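Local coordinates for coat protein (PDB 2BBD), which forms the major building block of the icosahedral capsid of an archaeal virus, probably through the double jelly-roll fold shared with bacterial and eukaryotic viruses, at residues A[28-33]-A[152-157]; A[49-54]-A[96-101]. All blocks are in the same frame, centred on the assembly; numbering follows the deposited sequence.

Contact 1 of 2, residues A[28-33]-A[152-157]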
loop_
_atom_site.group_PDB
_atom_site.type_symbol
_atom_site.label_atom_id
_atom_site.label_comp_id
_atom_site.label_asym_id
_atom_site.label_seq_id
_atom_site.Cartn_x
_atom_site.Cartn_y
_atom_site.Cartn_z
ATOM N N ASN A 28 -9.666 -1.847 21.643
ATOM C CA ASN A 28 -10.056 -0.445 21.588
ATOM C C ASN A 28 -10.053 -0.044 20.129
ATOM O O ASN A 28 -9.941 -0.900 19.237
ATOM C CB ASN A 28 -9.041 0.421 22.335
ATOM C CG ASN A 28 -9.416 0.650 23.784
ATOM O OD1 ASN A 28 -10.528 1.091 24.086
ATOM N ND2 ASN A 28 -8.485 0.364 24.693
ATOM N N PHE A 29 -10.190 1.253 19.885
ATOM C CA PHE A 29 -10.141 1.749 18.521
ATOM C C PHE A 29 -8.701 1.492 18.066
ATOM O O PHE A 29 -7.781 1.485 18.888
ATOM C CB PHE A 29 -10.463 3.250 18.478
ATOM C CG PHE A 29 -11.942 3.560 18.442
ATOM C CD1 PHE A 29 -12.406 4.711 17.805
ATOM C CD2 PHE A 29 -12.870 2.708 19.043
ATOM C CE1 PHE A 29 -13.778 5.012 17.764
ATOM C CE2 PHE A 29 -14.243 3.000 19.009
ATOM C CZ PHE A 29 -14.694 4.151 18.370
ATOM N N ILE A 30 -8.511 1.285 16.768
ATOM C CA ILE A 30 -7.185 0.998 16.220
ATOM C C ILE A 30 -6.718 2.072 15.242
ATOM O O ILE A 30 -7.419 2.384 14.283
ATOM C CB ILE A 30 -7.201 -0.372 15.495
ATOM C CG1 ILE A 30 -7.510 -1.482 16.509
ATOM C CG2 ILE A 30 -5.875 -0.610 14.768
ATOM C CD1 ILE A 30 -7.856 -2.831 15.871
ATOM N N ARG A 31 -5.541 2.636 15.490
ATOM C CA ARG A 31 -4.993 3.659 14.607
ATOM C C ARG A 31 -4.099 3.013 13.549
ATOM O O ARG A 31 -4.034 3.474 12.403
ATOM C CB ARG A 31 -4.213 4.695 15.411
ATOM C CG ARG A 31 -5.085 5.536 16.343
ATOM C CD ARG A 31 -4.233 6.520 17.095
ATOM N NE ARG A 31 -3.719 7.543 16.191
ATOM C CZ ARG A 31 -4.454 8.547 15.723
ATOM N NH1 ARG A 31 -5.724 8.658 16.085
ATOM N NH2 ARG A 31 -3.930 9.426 14.884
ATOM N N LYS A 32 -3.407 1.940 13.923
ATOM C CA LYS A 32 -2.582 1.251 12.949
ATOM C C LYS A 32 -2.143 -0.154 13.344
ATOM O O LYS A 32 -2.248 -0.566 14.499
ATOM C CB LYS A 32 -1.356 2.099 12.575
ATOM C CG LYS A 32 -0.217 2.138 13.573
ATOM C CD LYS A 32 1.002 2.841 12.941
ATOM C CE LYS A 32 2.193 2.946 13.898
ATOM N NZ LYS A 32 2.822 1.626 14.193
ATOM N N ILE A 33 -1.682 -0.894 12.347
ATOM C CA ILE A 33 -1.197 -2.243 12.547
ATOM C C ILE A 33 0.173 -2.349 11.900
ATOM O O ILE A 33 0.362 -1.961 10.749
ATOM C CB ILE A 33 -2.130 -3.285 11.899
ATOM C CG1 ILE A 33 -3.504 -3.254 12.583
ATOM C CG2 ILE A 33 -1.504 -4.665 11.990
ATOM C CD1 ILE A 33 -4.559 -4.099 11.867
ATOM N N ILE A 152 3.184 -9.116 14.894
ATOM C CA ILE A 152 2.112 -8.151 14.732
ATOM C C ILE A 152 2.074 -7.143 15.875
ATOM O O ILE A 152 2.063 -7.522 17.045
ATOM C CB ILE A 152 0.756 -8.863 14.673
ATOM C CG1 ILE A 152 0.793 -9.968 13.616
ATOM C CG2 ILE A 152 -0.353 -7.850 14.418
ATOM C CD1 ILE A 152 1.129 -9.492 12.188
ATOM N N THR A 153 2.058 -5.856 15.538
ATOM C CA THR A 153 2.014 -4.826 16.567
ATOM C C THR A 153 0.852 -3.878 16.294
ATOM O O THR A 153 0.699 -3.360 15.198
ATOM C CB THR A 153 3.320 -4.047 16.624
ATOM O OG1 THR A 153 4.386 -4.947 16.944
ATOM C CG2 THR A 153 3.253 -2.981 17.688
ATOM N N ILE A 154 0.027 -3.654 17.301
ATOM C CA ILE A 154 -1.140 -2.812 17.111
ATOM C C ILE A 154 -1.107 -1.516 17.898
ATOM O O ILE A 154 -0.753 -1.492 19.080
ATOM C CB ILE A 154 -2.412 -3.611 17.468
ATOM C CG1 ILE A 154 -2.445 -4.887 16.628
ATOM C CG2 ILE A 154 -3.672 -2.782 17.210
ATOM C CD1 ILE A 154 -3.419 -5.901 17.120
ATOM N N THR A 155 -1.450 -0.427 17.221
ATOM C CA THR A 155 -1.515 0.863 17.881
ATOM C C THR A 155 -3.001 1.125 18.136
ATOM O O THR A 155 -3.797 1.191 17.202
ATOM C CB THR A 155 -0.937 1.989 17.008
ATOM O OG1 THR A 155 0.474 1.795 16.834
ATOM C CG2 THR A 155 -1.173 3.333 17.680
ATOM N N TYR A 156 -3.368 1.239 19.408
ATOM C CA TYR A 156 -4.754 1.481 19.789
ATOM C C TYR A 156 -4.962 2.904 20.245
ATOM O O TYR A 156 -4.018 3.662 20.424
ATOM C CB TYR A 156 -5.169 0.584 20.960
ATOM C CG TYR A 156 -5.310 -0.877 20.639
ATOM C CD1 TYR A 156 -4.336 -1.791 21.026
ATOM C CD2 TYR A 156 -6.438 -1.355 19.984
ATOM C CE1 TYR A 156 -4.488 -3.151 20.775
ATOM C CE2 TYR A 156 -6.599 -2.707 19.723
ATOM C CZ TYR A 156 -5.623 -3.600 20.120
ATOM O OH TYR A 156 -5.774 -4.935 19.835
ATOM N N GLU A 157 -6.223 3.253 20.427
ATOM C CA GLU A 157 -6.592 4.550 20.961
ATOM C C GLU A 157 -7.826 4.265 21.801
ATOM O O GLU A 157 -8.799 3.667 21.324
ATOM C CB GLU A 157 -6.932 5.575 19.877
ATOM C CG GLU A 157 -7.014 6.991 20.444
ATOM C CD GLU A 157 -7.401 8.036 19.413
ATOM O OE1 GLU A 157 -6.868 8.002 18.286
ATOM O OE2 GLU A 157 -8.232 8.906 19.740
HETATM O O HOH W 1 1.375 -0.298 15.323
#

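Contact 2 of 2, residues A[49-54]-A[96-101]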
loop_
_atom_site.group_PDB
_atom_site.type_symbol
_atom_site.label_atom_id
_atom_site.label_comp_id
_atom_site.label_asym_id
_atom_site.label_seq_id
_atom_site.Cartn_x
_atom_site.Cartn_y
_atom_site.Cartn_z
ATOM N N VAL A 49 25.218 -17.112 -2.838
ATOM C CA VAL A 49 24.074 -16.708 -3.636
ATOM C C VAL A 49 23.839 -15.213 -3.514
ATOM O O VAL A 49 23.881 -14.647 -2.420
ATOM C CB VAL A 49 22.782 -17.444 -3.193
ATOM C CG1 VAL A 49 21.574 -16.896 -3.957
ATOM C CG2 VAL A 49 22.934 -18.947 -3.434
ATOM N N THR A 50 23.621 -14.570 -4.648
ATOM C CA THR A 50 23.335 -13.153 -4.652
ATOM C C THR A 50 21.822 -13.050 -4.615
ATOM O O THR A 50 21.149 -13.530 -5.523
ATOM C CB THR A 50 23.836 -12.485 -5.933
ATOM O OG1 THR A 50 25.255 -12.663 -6.030
ATOM C CG2 THR A 50 23.508 -10.994 -5.921
ATOM N N LEU A 51 21.282 -12.443 -3.564
ATOM C CA LEU A 51 19.836 -12.298 -3.454
ATOM C C LEU A 51 19.328 -11.438 -4.607
ATOM O O LEU A 51 20.057 -10.598 -5.137
ATOM C CB LEU A 51 19.473 -11.704 -2.087
ATOM C CG LEU A 51 19.725 -12.737 -0.985
ATOM C CD1 LEU A 51 19.724 -12.114 0.398
ATOM C CD2 LEU A 51 18.656 -13.824 -1.097
ATOM N N PRO A 52 18.069 -11.645 -5.021
ATOM C CA PRO A 52 17.474 -10.888 -6.126
ATOM C C PRO A 52 17.401 -9.379 -5.941
ATOM O O PRO A 52 17.612 -8.856 -4.852
ATOM C CB PRO A 52 16.089 -11.523 -6.283
ATOM C CG PRO A 52 15.786 -12.029 -4.932
ATOM C CD PRO A 52 17.094 -12.588 -4.443
ATOM N N SER A 53 17.111 -8.684 -7.031
ATOM C CA SER A 53 16.999 -7.237 -7.002
ATOM C C SER A 53 15.620 -6.878 -6.462
ATOM O O SER A 53 14.839 -7.754 -6.092
ATOM C CB SER A 53 17.128 -6.687 -8.420
ATOM O OG SER A 53 16.014 -7.117 -9.189
ATOM N N ALA A 54 15.334 -5.582 -6.418
ATOM C CA ALA A 54 14.039 -5.099 -5.977
ATOM C C ALA A 54 13.015 -5.763 -6.906
ATOM O O ALA A 54 13.323 -6.065 -8.060
ATOM C CB ALA A 54 13.988 -3.586 -6.122
ATOM N N ALA A 96 14.227 -2.914 5.814
ATOM C CA ALA A 96 14.097 -3.837 4.693
ATOM C C ALA A 96 15.377 -4.648 4.524
ATOM O O ALA A 96 16.042 -4.562 3.509
ATOM C CB ALA A 96 13.788 -3.063 3.396
ATOM N N TYR A 97 15.718 -5.434 5.533
ATOM C CA TYR A 97 16.917 -6.253 5.476
ATOM C C TYR A 97 16.542 -7.676 5.066
ATOM O O TYR A 97 15.506 -8.204 5.494
ATOM C CB TYR A 97 17.607 -6.273 6.840
ATOM C CG TYR A 97 17.981 -4.905 7.370
ATOM C CD1 TYR A 97 17.054 -4.123 8.068
ATOM C CD2 TYR A 97 19.266 -4.393 7.183
ATOM C CE1 TYR A 97 17.407 -2.862 8.569
ATOM C CE2 TYR A 97 19.625 -3.137 7.680
ATOM C CZ TYR A 97 18.691 -2.380 8.370
ATOM O OH TYR A 97 19.047 -1.144 8.851
ATOM N N PRO A 98 17.357 -8.299 4.197
ATOM C CA PRO A 98 18.574 -7.725 3.609
ATOM C C PRO A 98 18.270 -6.927 2.336
ATOM O O PRO A 98 17.262 -7.169 1.669
ATOM C CB PRO A 98 19.419 -8.961 3.315
ATOM C CG PRO A 98 18.386 -9.932 2.858
ATOM C CD PRO A 98 17.266 -9.737 3.885
ATOM N N ALA A 99 19.141 -5.978 2.005
ATOM C CA ALA A 99 18.967 -5.169 0.808
ATOM C C ALA A 99 19.083 -6.062 -0.419
ATOM O O ALA A 99 19.782 -7.074 -0.404
ATOM C CB ALA A 99 20.035 -4.060 0.741
ATOM N N PRO A 100 18.394 -5.689 -1.505
ATOM C CA PRO A 100 18.425 -6.454 -2.752
ATOM C C PRO A 100 19.883 -6.621 -3.190
ATOM O O PRO A 100 20.700 -5.743 -2.955
ATOM C CB PRO A 100 17.658 -5.559 -3.722
ATOM C CG PRO A 100 16.796 -4.720 -2.844
ATOM C CD PRO A 100 17.663 -4.423 -1.678
ATOM N N GLY A 101 20.214 -7.744 -3.815
ATOM C CA GLY A 101 21.577 -7.940 -4.270
ATOM C C GLY A 101 22.554 -8.371 -3.194
ATOM O O GLY A 101 23.737 -8.549 -3.464
#

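Contact 1 of 2, residues A[28-33]-A[152-157]
A classic beta bulge interrupts the antiparallel pairing of strands 29-43 and 145-158, where Arg31 and Lys32 both face Thr155. Thr155 O accepts Arg31 N at 2.8 Å and, more weakly, Lys32 N, while Thr155 N returns a nearly straight bond to Lys32 O (174° at the hydrogen). Beyond the bulge, Glu157 N donates to Phe29 O.

On the face carrying Lys32, Thr155 and Glu157, the carboxylate is the only charged partner that segment 152-157 offers the guanidinium of Arg31, which reaches across from the bulge. With CG anti to the backbone N (chi1 -168°) and the chain extended, Glu157 carries OE1 to within 2.6 Å of Arg31 NH1 in a salt bridge, guanidinium and carboxylate planes 38° apart; its OE2 is held by Arg122 and the N-terminal amine of Gly1. Lys32 CG lies 3.4 Å from Thr155 OG1, and a water bridges Lys32 NZ, Thr155 OG1 and Thr153 O, with Glu117 as salt-bridge partner of the amine and Thr5 bonded to the threonine hydroxyl.

The other face is largely apolar, though Tyr156 OH bonds Pro25 O. Ile30 CG1 lies 3.6 Å from Tyr156 CE2, the two side chains pointing the same way, and Ile30 CG2 meets Ile154 CG2 at 3.9 Å. Ile24 of strand 19-24 packs against Ile30, Ile33 and Ile154, so one face of this bulged antiparallel sheet is turned to a second sheet, as in the beta sandwich of a viral jelly roll.

Contact 2 of 2, residues A[49-54]-A[96-101]
Backbone hydrogen bonds centre on Gly101 N, where the loop after strand 49-50 meets the one after strand 96-97. Gly101 N donates to Pro52 O at 3.0 Å and, weakly, to Leu51 O at 3.1 Å. Gly101 CA adds a C-H...O contact to that same Leu51 O, 3.2 Å away.

Apolar contacts flank this polar centre. Leu51 CD1 touches Pro98 CG at 3.6 Å, the leucine branch crossing the proline at about a right angle; a cis peptide bond precedes Pro98. Val110 lies against both side chains, and Ile41 and Leu112 also touch the proline. In the other apolar pair, Ala54 CB is 4.5 Å from Pro100 CG.

Side chain meets backbone at two places. Pro100 packs along the other loop, its CB 3.6 Å from Ala54 N and 3.5 Å from Pro52 O. Thr50 CG2 rests 3.5 Å from Gly101 O: with OG1 beside the backbone N (chi1 -60°), CG2 falls anti to that N and reaches this carbonyl.

With one amide shared between two carbonyls and the remaining contacts supplied mostly by prolines, a leucine, an alanine and a threonine methyl, the two loops are joined without any charged group or side-chain hydrogen bond between them.

How the contacts relate
From the N terminus, the chain runs through strands 2-13 and 19-24 before segment 28-33 opens the loop that contact 1 closes. Strand 29-43 then leads to segment 49-54; strands 61-68 and 72-78 and helix 79-89 follow before 96-101 closes contact 2. Strand 103-104, which pairs with 49-50, then 108-123 and 131-137 follow, and 152-157 completes contact 1 on strand 145-158, leaving contact 2 nested within its loop. The centres are 31 Å apart and the two sites do not touch. Both nevertheless reach one five-stranded sheet: contact 1 joins two of its inner strands, whereas contact 2 ties the loop following one of its edge strands, 96-97, to the loop after strand 49-50.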